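Local coordinates for isochorismatase family protein family (Burkholderia thailandensis, PDB 3TXY), which is of unknown function but, as a member of the isochorismatase-like cysteine hydrolase family, may act as a hydrolase, at residues Ile134-Gly139 against Asp159-Trp164; Leu16-Leu21 against Ala40-Leu45; Gly139-Ala144 against Thr174-Lys179. All blocks are in the same frame, centred on the assembly; numbering follows the deposited sequence.

Interaction 1: residues Ile134-Gly139 against Asp159-Trp164; sequences IATNIG and DAVSTW
Asn-137 and Thr-163 meet at right angles through a short hydrogen bond, 2.7 Å from Thr-163 OG1 to Asn-137 OD1, with the hydroxyl tilted 20° from the carbonyl plane. Thr-163 makes it with OG1 anti to its backbone N (chi1 -170°), while its CG2 brushes the same oxygen at 3.2 Å. The amide is held at its other end too, since Asn-137 ND2 bonds to Ala-168 O. Trp-164 then covers the asparagine: a chi1 of 62° sets its indole between the backbone N and carbonyl, with OD1 over one face toward the rim and Asn-137 CB 3.7 Å from CH2. Ile-138 comes instead to the ring edge, its CG1 lying in plane 3.8 Å from CZ3. On the far flank Thr-136 crosses Val-161, CG2 to CG2 at 3.8 Å, and its OG1 is bonded to Gln-169 OE1, whose NE2 holds Val-161 O. The backbones join where Thr-136 N donates to Ser-162 O (2.9 Å); Ala-135 CA also nears this oxygen in a CA-H...O contact. A cis peptide precedes Ala-135, the N-cap residue, as in related family members, whose nucleophilic cysteine corresponds in sequence to Gly-139 here. The contact joins the end of strand 128-134 and the start of helix 136-149 to the end of strand 153-162, closing one beta-alpha-beta unit. Helix 166-180 flanks Thr-136 and Asn-137, helix 23-26 packs on Ile-134, and Phe-171 of the second subunit packs against Asn-137 and Trp-164.

Interaction 2: residues Leu16-Leu21 against Ala40-Leu45; sequences LVAIDL and AKTAEL
Leu-16, Ala-18 and Leu-21 meet Thr-42 and Leu-45 where helix 35-51 lies along the parallel sheet of this alpha/beta fold, within the unit of strand 14-19, helix 35-51 and strand 56-61. The segments run nearly antiparallel, at 161°, as expected when a helix carries the chain back between two parallel strands, and their axes approach to 9.9 Å. Apolar packing does most of the work. Leu-16 turns CG away from its own amide nitrogen (chi1 -172°), which extends its forked end to the helix: CD2 lies 4.0 Å and CD1 4.1 Å from Leu-45 CB, the two side chains crossing at about a right angle. CD2 also rests on the helix backbone, 3.9 Å from Thr-42 O. Ala-18 CB touches Thr-42 CG2 at 3.7 Å, where the two backbones are nearest, CA to CA 7.2 Å. Beyond the strand end, Leu-21 reaches Thr-42 tip to tip.

Polar interactions turn to other parts of the fold. Asp-20, at the strand's C-terminal end, forms a salt bridge with Lys-106 and a hydrogen bond with Thr-61; an Asp-Lys pair of this kind belongs to the catalytic triad of active relatives. The OG1 of buried Thr-42 is satisfied by Val-38 O one turn back and Thr-132 OG1 on the adjacent strand, while Leu-21 CD1 sits 3.5 Å from that same Thr-42 OG1.

Interaction 3: residues Gly139-Ala144 against Thr174-Lys179; sequences GVESTA and TQIFPK
Phe-177 points the edge of its ring at Glu-141, with CE1 3.8 Å from both CB and CG and Glu-141 CB in the ring plane. The carboxylate is turned 76° from the ring. Beside it, Ala-144 CB lies 4.2 Å from CE1 and Val-140 CG1 the same distance from CZ, so the aromatic end is received by three residues of one helix. Ile-176 completes the first shell by setting CG2 3.7 Å from Glu-141 OE2. With chi1 of Glu-141 at 179° and the chain extended beyond CG, its methylenes pass the ring and its acid continues to Ile-176. In this buried setting the acid has a charged partner: OE2 forms a salt bridge with Arg-145 one turn on, which probably favours the ionised form, while Arg-145 of the second subunit gives only a long, weak ion pair. Each helix is further braced from within. Gly-139 O accepts from Thr-143 OG1 at 2.7 Å and from Thr-143 N. Lys-179 NZ donates to Gln-175 O at 2.9 Å, in the carbonyl plane, and its charge makes a cation-pi contact with Trp-164 of the second subunit. Strand 153-162 underlies both sides, through Val-161 beneath Val-140 and Val-156 beneath Phe-177. Two helices crossing at 34° on one strand, successive connections of a parallel sheet, form part of one helical layer of the three-layer alpha/beta/alpha sandwich of the isochorismatase fold, here brought against a second subunit.

In the fold
From the N terminus, interaction 2 comes first: after strand 14-19 the chain makes an 18-residue excursion and returns as helix 35-51, closing before the others open. Interaction 1 starts at the end of strand 128-134 and closes a 19-residue loop at the end of strand 153-162. Interaction 3 opens at Gly-139, which it shares with interaction 1, and closes on helix 166-180, so the two cross. Interactions 1 and 2 meet on the parallel sheet, where Ile-134 N and Ile-19 O, 3.1 Å apart, probably bond strand 128-134 to strand 14-19, while interaction 3 touches interaction 2 where Ile-19 packs on Val-140. Interactions 1 and 3 also reach the second subunit, whereas interaction 2 stays within its own chain.

Interaction 1: residues Ile134-Gly139 against Asp159-Trp164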
ATOM      1  N   ILE A 134      -4.196 -13.040   5.838  1.00 10.58           N
ATOM      2  CA  ILE A 134      -2.831 -13.085   6.339  1.00 10.90           C
ATOM      3  C   ILE A 134      -1.905 -12.523   5.239  1.00 10.78           C
ATOM      4  O   ILE A 134      -2.135 -12.847   4.070  1.00 10.77           O
ATOM      5  CB  ILE A 134      -2.408 -14.564   6.622  1.00 11.44           C
ATOM      6  CG1 ILE A 134      -3.418 -15.276   7.538  1.00 11.68           C
ATOM      7  CG2 ILE A 134      -0.987 -14.614   7.164  1.00 12.03           C
ATOM      8  CD1 ILE A 134      -3.337 -16.792   7.417  1.00 12.04           C
ATOM      9  N   ALA A 135      -0.882 -11.696   5.533  1.00 10.85           N
ATOM     10  CA  ALA A 135      -0.614 -11.064   6.826  1.00 11.03           C
ATOM     11  C   ALA A 135      -1.241  -9.668   6.866  1.00 10.83           C
ATOM     12  O   ALA A 135      -1.360  -8.992   5.857  1.00 10.62           O
ATOM     13  CB  ALA A 135       0.888 -10.957   7.069  1.00 11.44           C
ATOM     14  N   THR A 136      -1.630  -9.244   8.056  1.00 10.98           N
ATOM     15  CA  THR A 136      -2.270  -7.948   8.271  1.00 11.06           C
ATOM     16  C   THR A 136      -1.528  -6.821   7.574  1.00 11.37           C
ATOM     17  O   THR A 136      -2.136  -6.045   6.837  1.00 11.25           O
ATOM     18  CB  THR A 136      -2.359  -7.632   9.773  1.00 11.38           C
ATOM     19  OG1 THR A 136      -2.923  -8.771  10.449  1.00 11.24           O
ATOM     20  CG2 THR A 136      -3.241  -6.409  10.013  1.00 11.44           C
ATOM     21  N   ASN A 137      -0.222  -6.746   7.788  1.00  8.76           N
ATOM     22  CA  ASN A 137       0.581  -5.658   7.238  1.00  9.00           C
ATOM     23  C   ASN A 137       1.045  -5.826   5.804  1.00  9.31           C
ATOM     24  O   ASN A 137       1.643  -4.914   5.253  1.00  9.57           O
ATOM     25  CB  ASN A 137       1.832  -5.402   8.087  1.00  9.31           C
ATOM     26  CG  ASN A 137       1.556  -5.433   9.555  1.00  9.53           C
ATOM     27  OD1 ASN A 137       1.298  -6.511  10.115  1.00  9.78           O
ATOM     28  ND2 ASN A 137       1.628  -4.270  10.206  1.00  9.55           N
ATOM     29  N   ILE A 138       0.852  -6.998   5.206  1.00  9.63           N
ATOM     30  CA  ILE A 138       1.430  -7.254   3.899  1.00 10.11           C
ATOM     31  C   ILE A 138       0.294  -7.353   2.871  1.00  9.90           C
ATOM     32  O   ILE A 138      -0.158  -6.328   2.374  1.00  9.81           O
ATOM     33  CB  ILE A 138       2.356  -8.493   3.946  1.00 10.74           C
ATOM     34  CG1 ILE A 138       3.466  -8.295   4.984  1.00 11.05           C
ATOM     35  CG2 ILE A 138       2.904  -8.831   2.563  1.00 11.19           C
ATOM     36  CD1 ILE A 138       4.414  -7.114   4.748  1.00 11.25           C
ATOM     37  N   GLY A 139      -0.209  -8.557   2.598  1.00 10.00           N
ATOM     38  CA  GLY A 139      -1.267  -8.733   1.609  1.00  9.83           C
ATOM     39  C   GLY A 139      -2.568  -8.046   1.983  1.00  9.35           C
ATOM     40  O   GLY A 139      -3.240  -7.460   1.124  1.00  9.19           O
ATOM     41  N   ASP A 159     -10.271  -9.711  14.279  1.00 11.88           N
ATOM     42  CA  ASP A 159     -10.074 -11.094  14.715  1.00 12.44           C
ATOM     43  C   ASP A 159     -10.054 -12.090  13.562  1.00 12.19           C
ATOM     44  O   ASP A 159     -10.163 -13.304  13.778  1.00 12.92           O
ATOM     45  CB  ASP A 159     -11.069 -11.483  15.822  1.00 13.32           C
ATOM     46  CG  ASP A 159     -12.515 -11.276  15.443  1.00 13.81           C
ATOM     47  OD1 ASP A 159     -12.820 -10.587  14.452  1.00 13.45           O
ATOM     48  OD2 ASP A 159     -13.377 -11.823  16.182  1.00 15.07           O
ATOM     49  N   ALA A 160      -9.895 -11.583  12.332  1.00 11.60           N
ATOM     50  CA  ALA A 160      -9.650 -12.445  11.181  1.00 11.46           C
ATOM     51  C   ALA A 160      -8.532 -11.922  10.291  1.00 11.01           C
ATOM     52  O   ALA A 160      -8.500 -12.243   9.103  1.00 11.09           O
ATOM     53  CB  ALA A 160     -10.937 -12.655  10.381  1.00 11.74           C
ATOM     54  N   VAL A 161      -7.632 -11.124  10.863  1.00 10.55           N
ATOM     55  CA  VAL A 161      -6.347 -10.790  10.263  1.00 10.26           C
ATOM     56  C   VAL A 161      -5.252 -11.037  11.309  1.00 10.63           C
ATOM     57  O   VAL A 161      -5.412 -10.662  12.484  1.00 10.84           O
ATOM     58  CB  VAL A 161      -6.274  -9.338   9.711  1.00  9.73           C
ATOM     59  CG1 VAL A 161      -7.316  -9.138   8.605  1.00  9.45           C
ATOM     60  CG2 VAL A 161      -6.439  -8.273  10.807  1.00  9.69           C
ATOM     61  N   SER A 162      -4.157 -11.670  10.880  1.00 10.72           N
ATOM     62  CA  SER A 162      -3.019 -11.929  11.759  1.00 10.84           C
ATOM     63  C   SER A 162      -1.706 -11.647  11.052  1.00 10.78           C
ATOM     64  O   SER A 162      -1.632 -11.575   9.818  1.00 10.42           O
ATOM     65  CB  SER A 162      -3.063 -13.357  12.309  1.00 11.24           C
ATOM     66  OG  SER A 162      -4.200 -13.538  13.127  1.00 11.34           O
ATOM     67  N   THR A 163      -0.670 -11.470  11.853  1.00 11.04           N
ATOM     68  CA  THR A 163       0.630 -11.057  11.343  1.00 11.36           C
ATOM     69  C   THR A 163       1.754 -11.538  12.267  1.00 12.10           C
ATOM     70  O   THR A 163       1.525 -12.401  13.117  1.00 12.53           O
ATOM     71  CB  THR A 163       0.639  -9.534  11.068  1.00 10.85           C
ATOM     72  OG1 THR A 163       1.817  -9.181  10.349  1.00 10.73           O
ATOM     73  CG2 THR A 163       0.511  -8.681  12.350  1.00 10.88           C
ATOM     74  N   TRP A 164       2.969 -11.028  12.078  1.00 12.63           N
ATOM     75  CA  TRP A 164       4.143 -11.649  12.715  1.00 13.57           C
ATOM     76  C   TRP A 164       4.415 -11.208  14.133  1.00 13.98           C
ATOM     77  O   TRP A 164       5.242 -11.823  14.829  1.00 14.83           O
ATOM     78  CB  TRP A 164       5.402 -11.414  11.876  1.00 14.06           C
ATOM     79  CG  TRP A 164       5.745  -9.954  11.747  1.00 14.11           C
ATOM     80  CD1 TRP A 164       6.412  -9.148  12.659  1.00 14.52           C
ATOM     81  CD2 TRP A 164       5.383  -9.068  10.651  1.00 14.00           C
ATOM     82  NE1 TRP A 164       6.506  -7.867  12.200  1.00 14.53           N
ATOM     83  CE2 TRP A 164       5.910  -7.751  11.000  1.00 14.14           C
ATOM     84  CE3 TRP A 164       4.725  -9.232   9.441  1.00 13.91           C
ATOM     85  CZ2 TRP A 164       5.778  -6.672  10.163  1.00 14.14           C
ATOM     86  CZ3 TRP A 164       4.591  -8.125   8.612  1.00 13.78           C
ATOM     87  CH2 TRP A 164       5.092  -6.876   8.973  1.00 13.79           C
TER

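Interaction 2: residues Leu16-Leu21 against Ala40-Leu45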
ATOM      1  N   LEU A  16     -17.175  -9.968   0.787  1.00 10.80           N
ATOM      2  CA  LEU A  16     -16.144 -10.518   1.673  1.00 10.61           C
ATOM      3  C   LEU A  16     -14.934 -10.863   0.806  1.00 10.12           C
ATOM      4  O   LEU A  16     -15.071 -11.560  -0.191  1.00 10.30           O
ATOM      5  CB  LEU A  16     -16.638 -11.790   2.384  1.00 10.93           C
ATOM      6  CG  LEU A  16     -15.733 -12.379   3.481  1.00 10.99           C
ATOM      7  CD1 LEU A  16     -15.619 -11.473   4.703  1.00 11.07           C
ATOM      8  CD2 LEU A  16     -16.254 -13.750   3.918  1.00 11.35           C
ATOM      9  N   VAL A  17     -13.760 -10.352   1.174  1.00  9.63           N
ATOM     10  CA  VAL A  17     -12.520 -10.609   0.440  1.00  9.25           C
ATOM     11  C   VAL A  17     -11.493 -11.158   1.431  1.00  9.07           C
ATOM     12  O   VAL A  17     -11.146 -10.484   2.395  1.00  8.84           O
ATOM     13  CB  VAL A  17     -11.974  -9.326  -0.215  1.00  9.11           C
ATOM     14  CG1 VAL A  17     -10.644  -9.601  -0.934  1.00  8.91           C
ATOM     15  CG2 VAL A  17     -13.014  -8.768  -1.182  1.00  9.37           C
ATOM     16  N   ALA A  18     -11.043 -12.388   1.201  1.00  9.13           N
ATOM     17  CA  ALA A  18     -10.194 -13.114   2.143  1.00  9.22           C
ATOM     18  C   ALA A  18      -8.837 -13.365   1.510  1.00  9.22           C
ATOM     19  O   ALA A  18      -8.760 -13.971   0.431  1.00  9.49           O
ATOM     20  CB  ALA A  18     -10.853 -14.452   2.492  1.00  9.52           C
ATOM     21  N   ILE A  19      -7.767 -12.914   2.170  1.00  9.38           N
ATOM     22  CA  ILE A  19      -6.427 -12.920   1.560  1.00  9.28           C
ATOM     23  C   ILE A  19      -5.557 -14.082   2.023  1.00  9.51           C
ATOM     24  O   ILE A  19      -5.279 -14.210   3.209  1.00  9.49           O
ATOM     25  CB  ILE A  19      -5.661 -11.615   1.878  1.00  9.15           C
ATOM     26  CG1 ILE A  19      -6.454 -10.355   1.487  1.00  8.91           C
ATOM     27  CG2 ILE A  19      -4.314 -11.631   1.174  1.00  8.96           C
ATOM     28  CD1 ILE A  19      -6.893 -10.317   0.033  1.00  9.08           C
ATOM     29  N   ASP A  20      -5.123 -14.904   1.058  1.00  9.87           N
ATOM     30  CA  ASP A  20      -4.018 -15.874   1.193  1.00 10.20           C
ATOM     31  C   ASP A  20      -4.275 -16.958   2.252  1.00 10.56           C
ATOM     32  O   ASP A  20      -3.346 -17.424   2.908  1.00 11.00           O
ATOM     33  CB  ASP A  20      -2.677 -15.181   1.468  1.00 10.20           C
ATOM     34  CG  ASP A  20      -2.109 -14.496   0.246  1.00 10.14           C
ATOM     35  OD1 ASP A  20      -2.499 -14.853  -0.886  1.00 10.53           O
ATOM     36  OD2 ASP A  20      -1.272 -13.595   0.415  1.00 10.40           O
ATOM     37  N   LEU A  21      -5.521 -17.395   2.367  1.00 10.56           N
ATOM     38  CA  LEU A  21      -5.850 -18.481   3.296  1.00 11.05           C
ATOM     39  C   LEU A  21      -5.604 -19.826   2.603  1.00 11.28           C
ATOM     40  O   LEU A  21      -6.519 -20.639   2.354  1.00 11.58           O
ATOM     41  CB  LEU A  21      -7.248 -18.302   3.863  1.00 11.17           C
ATOM     42  CG  LEU A  21      -7.469 -16.980   4.615  1.00 10.87           C
ATOM     43  CD1 LEU A  21      -8.908 -16.917   5.144  1.00 11.21           C
ATOM     44  CD2 LEU A  21      -6.485 -16.806   5.766  1.00 10.72           C
ATOM     45  N   ALA A  40     -11.172 -20.158  10.302  1.00 14.28           N
ATOM     46  CA  ALA A  40     -12.492 -20.462  10.893  1.00 14.95           C
ATOM     47  C   ALA A  40     -13.397 -19.242  10.884  1.00 15.20           C
ATOM     48  O   ALA A  40     -14.566 -19.316  10.515  1.00 15.26           O
ATOM     49  CB  ALA A  40     -12.334 -20.966  12.316  1.00 15.66           C
ATOM     50  N   LYS A  41     -12.838 -18.109  11.299  1.00 15.35           N
ATOM     51  CA  LYS A  41     -13.604 -16.865  11.377  1.00 15.78           C
ATOM     52  C   LYS A  41     -14.089 -16.448  10.008  1.00 14.97           C
ATOM     53  O   LYS A  41     -15.216 -15.964   9.836  1.00 14.78           O
ATOM     54  CB  LYS A  41     -12.701 -15.774  11.900  1.00 16.97           C
ATOM     55  CG  LYS A  41     -13.419 -14.690  12.622  1.00 18.37           C
ATOM     56  CD  LYS A  41     -13.602 -15.102  14.062  1.00 20.23           C
ATOM     57  CE  LYS A  41     -15.044 -15.342  14.374  1.00 21.24           C
ATOM     58  NZ  LYS A  41     -15.111 -15.631  15.835  1.00 22.93           N
ATOM     59  N   THR A  42     -13.218 -16.623   9.019  1.00 14.05           N
ATOM     60  CA  THR A  42     -13.530 -16.241   7.649  1.00 13.57           C
ATOM     61  C   THR A  42     -14.669 -17.110   7.100  1.00 13.83           C
ATOM     62  O   THR A  42     -15.594 -16.598   6.464  1.00 13.54           O
ATOM     63  CB  THR A  42     -12.282 -16.361   6.753  1.00 13.27           C
ATOM     64  OG1 THR A  42     -11.291 -15.411   7.198  1.00 12.83           O
ATOM     65  CG2 THR A  42     -12.631 -16.075   5.307  1.00 13.05           C
ATOM     66  N   ALA A  43     -14.606 -18.411   7.361  1.00 14.11           N
ATOM     67  CA  ALA A  43     -15.673 -19.315   6.945  1.00 14.64           C
ATOM     68  C   ALA A  43     -17.026 -18.907   7.552  1.00 15.14           C
ATOM     69  O   ALA A  43     -18.033 -18.878   6.851  1.00 15.20           O
ATOM     70  CB  ALA A  43     -15.329 -20.753   7.302  1.00 15.16           C
ATOM     71  N   GLU A  44     -17.029 -18.555   8.834  1.00 15.42           N
ATOM     72  CA  GLU A  44     -18.248 -18.116   9.520  1.00 16.39           C
ATOM     73  C   GLU A  44     -18.822 -16.882   8.864  1.00 15.63           C
ATOM     74  O   GLU A  44     -20.025 -16.781   8.644  1.00 15.46           O
ATOM     75  CB  GLU A  44     -17.983 -17.795  10.996  1.00 17.49           C
ATOM     76  CG  GLU A  44     -17.708 -18.985  11.905  1.00 18.97           C
ATOM     77  CD  GLU A  44     -17.189 -18.540  13.272  1.00 20.30           C
ATOM     78  OE1 GLU A  44     -17.657 -17.489  13.779  1.00 21.23           O
ATOM     79  OE2 GLU A  44     -16.286 -19.218  13.825  1.00 22.29           O
ATOM     80  N   LEU A  45     -17.965 -15.913   8.573  1.00 14.91           N
ATOM     81  CA  LEU A  45     -18.431 -14.733   7.858  1.00 14.72           C
ATOM     82  C   LEU A  45     -18.945 -15.067   6.447  1.00 14.42           C
ATOM     83  O   LEU A  45     -19.955 -14.523   6.000  1.00 14.79           O
ATOM     84  CB  LEU A  45     -17.311 -13.683   7.780  1.00 14.71           C
ATOM     85  CG  LEU A  45     -17.074 -12.885   9.056  1.00 14.99           C
ATOM     86  CD1 LEU A  45     -15.783 -12.093   8.912  1.00 14.70           C
ATOM     87  CD2 LEU A  45     -18.253 -11.945   9.296  1.00 15.79           C
TER

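Interaction 3: residues Gly139-Ala144 against Thr174-Lys179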
ATOM      1  N   GLY A 139      -0.209  -8.557   2.598  1.00 10.00           N
ATOM      2  CA  GLY A 139      -1.267  -8.733   1.609  1.00  9.83           C
ATOM      3  C   GLY A 139      -2.568  -8.046   1.983  1.00  9.35           C
ATOM      4  O   GLY A 139      -3.240  -7.460   1.124  1.00  9.19           O
ATOM      5  N   VAL A 140      -2.940  -8.116   3.261  1.00  9.14           N
ATOM      6  CA  VAL A 140      -4.161  -7.453   3.721  1.00  8.84           C
ATOM      7  C   VAL A 140      -4.020  -5.935   3.553  1.00  8.72           C
ATOM      8  O   VAL A 140      -4.847  -5.294   2.901  1.00  8.67           O
ATOM      9  CB  VAL A 140      -4.500  -7.812   5.172  1.00  8.83           C
ATOM     10  CG1 VAL A 140      -5.653  -6.926   5.683  1.00  8.70           C
ATOM     11  CG2 VAL A 140      -4.807  -9.316   5.278  1.00  9.22           C
ATOM     12  N   GLU A 141      -2.951  -5.367   4.100  1.00  8.87           N
ATOM     13  CA  GLU A 141      -2.787  -3.910   4.080  1.00  8.89           C
ATOM     14  C   GLU A 141      -2.643  -3.342   2.668  1.00  8.78           C
ATOM     15  O   GLU A 141      -3.223  -2.306   2.346  1.00  8.62           O
ATOM     16  CB  GLU A 141      -1.605  -3.486   4.937  1.00  8.99           C
ATOM     17  CG  GLU A 141      -1.379  -1.975   4.932  1.00  9.17           C
ATOM     18  CD  GLU A 141      -0.477  -1.517   6.056  1.00  9.49           C
ATOM     19  OE1 GLU A 141      -0.333  -2.268   7.053  1.00  9.70           O
ATOM     20  OE2 GLU A 141       0.084  -0.399   5.940  1.00  9.71           O
ATOM     21  N   SER A 142      -1.853  -4.001   1.816  1.00  9.12           N
ATOM     22  CA  SER A 142      -1.676  -3.534   0.436  1.00  9.22           C
ATOM     23  C   SER A 142      -3.009  -3.532  -0.318  1.00  9.13           C
ATOM     24  O   SER A 142      -3.304  -2.603  -1.084  1.00  9.23           O
ATOM     25  CB  SER A 142      -0.658  -4.387  -0.307  1.00  9.54           C
ATOM     26  OG  SER A 142       0.678  -4.041   0.046  1.00  9.78           O
ATOM     27  N   THR A 143      -3.819  -4.562  -0.087  1.00  8.86           N
ATOM     28  CA  THR A 143      -5.140  -4.624  -0.696  1.00  8.73           C
ATOM     29  C   THR A 143      -6.030  -3.507  -0.139  1.00  8.51           C
ATOM     30  O   THR A 143      -6.753  -2.840  -0.906  1.00  8.44           O
ATOM     31  CB  THR A 143      -5.794  -6.007  -0.439  1.00  8.79           C
ATOM     32  OG1 THR A 143      -4.928  -7.046  -0.940  1.00  8.90           O
ATOM     33  CG2 THR A 143      -7.169  -6.088  -1.112  1.00  8.86           C
ATOM     34  N   ALA A 144      -5.962  -3.302   1.180  1.00  8.46           N
ATOM     35  CA  ALA A 144      -6.734  -2.260   1.868  1.00  8.45           C
ATOM     36  C   ALA A 144      -6.375  -0.855   1.336  1.00  8.73           C
ATOM     37  O   ALA A 144      -7.255  -0.055   0.994  1.00  8.83           O
ATOM     38  CB  ALA A 144      -6.490  -2.332   3.376  1.00  8.35           C
ATOM     39  N   THR A 174      -4.379   0.345  14.466  1.00 14.00           N
ATOM     40  CA  THR A 174      -4.563   1.624  15.143  1.00 14.67           C
ATOM     41  C   THR A 174      -3.970   2.821  14.379  1.00 14.78           C
ATOM     42  O   THR A 174      -4.522   3.938  14.471  1.00 15.18           O
ATOM     43  CB  THR A 174      -3.999   1.584  16.577  1.00 15.23           C
ATOM     44  OG1 THR A 174      -2.560   1.484  16.541  1.00 15.39           O
ATOM     45  CG2 THR A 174      -4.590   0.404  17.343  1.00 15.28           C
ATOM     46  N   GLN A 175      -2.896   2.604  13.618  1.00 14.61           N
ATOM     47  CA  GLN A 175      -2.185   3.725  12.978  1.00 15.00           C
ATOM     48  C   GLN A 175      -2.493   3.889  11.478  1.00 13.87           C
ATOM     49  O   GLN A 175      -2.347   4.986  10.955  1.00 13.82           O
ATOM     50  CB  GLN A 175      -0.664   3.616  13.169  1.00 16.20           C
ATOM     51  CG  GLN A 175      -0.194   3.547  14.612  1.00 17.45           C
ATOM     52  CD  GLN A 175      -0.497   4.795  15.407  1.00 18.97           C
ATOM     53  OE1 GLN A 175      -0.202   5.919  14.977  1.00 20.43           O
ATOM     54  NE2 GLN A 175      -1.070   4.609  16.592  1.00 20.21           N
ATOM     55  N   ILE A 176      -2.896   2.813  10.804  1.00 12.53           N
ATOM     56  CA  ILE A 176      -3.129   2.844   9.363  1.00 11.76           C
ATOM     57  C   ILE A 176      -4.575   2.629   8.992  1.00 11.18           C
ATOM     58  O   ILE A 176      -5.155   3.448   8.340  1.00 11.19           O
ATOM     59  CB  ILE A 176      -2.302   1.783   8.594  1.00 11.21           C
ATOM     60  CG1 ILE A 176      -0.810   1.890   8.933  1.00 11.44           C
ATOM     61  CG2 ILE A 176      -2.530   1.950   7.091  1.00 10.85           C
ATOM     62  CD1 ILE A 176      -0.169   3.221   8.576  1.00 11.84           C
ATOM     63  N   PHE A 177      -5.145   1.496   9.370  1.00 10.94           N
ATOM     64  CA  PHE A 177      -6.465   1.129   8.884  1.00 10.77           C
ATOM     65  C   PHE A 177      -7.576   2.133   9.235  1.00 10.98           C
ATOM     66  O   PHE A 177      -8.453   2.365   8.408  1.00 10.68           O
ATOM     67  CB  PHE A 177      -6.844  -0.265   9.348  1.00 10.79           C
ATOM     68  CG  PHE A 177      -5.993  -1.365   8.762  1.00 10.68           C
ATOM     69  CD1 PHE A 177      -5.233  -1.176   7.610  1.00 10.60           C
ATOM     70  CD2 PHE A 177      -6.014  -2.620   9.344  1.00 10.74           C
ATOM     71  CE1 PHE A 177      -4.481  -2.218   7.087  1.00 10.69           C
ATOM     72  CE2 PHE A 177      -5.268  -3.654   8.829  1.00 10.79           C
ATOM     73  CZ  PHE A 177      -4.503  -3.462   7.697  1.00 10.78           C
ATOM     74  N   PRO A 178      -7.551   2.715  10.453  1.00 11.39           N
ATOM     75  CA  PRO A 178      -8.587   3.719  10.773  1.00 11.95           C
ATOM     76  C   PRO A 178      -8.584   4.924   9.831  1.00 12.15           C
ATOM     77  O   PRO A 178      -9.602   5.609   9.729  1.00 12.58           O
ATOM     78  CB  PRO A 178      -8.242   4.141  12.210  1.00 12.38           C
ATOM     79  CG  PRO A 178      -7.488   2.993  12.769  1.00 12.24           C
ATOM     80  CD  PRO A 178      -6.671   2.476  11.611  1.00 11.64           C
ATOM     81  N   LYS A 179      -7.465   5.182   9.150  1.00 12.46           N
ATOM     82  CA  LYS A 179      -7.367   6.292   8.210  1.00 12.89           C
ATOM     83  C   LYS A 179      -7.869   5.996   6.788  1.00 12.52           C
ATOM     84  O   LYS A 179      -8.121   6.949   6.003  1.00 13.22           O
ATOM     85  CB  LYS A 179      -5.934   6.808   8.143  1.00 13.68           C
ATOM     86  CG  LYS A 179      -5.407   7.246   9.495  1.00 14.61           C
ATOM     87  CD  LYS A 179      -3.917   7.443   9.486  1.00 15.28           C
ATOM     88  CE  LYS A 179      -3.433   8.151  10.753  1.00 16.38           C
ATOM     89  NZ  LYS A 179      -2.036   7.819  11.118  1.00 16.75           N
TER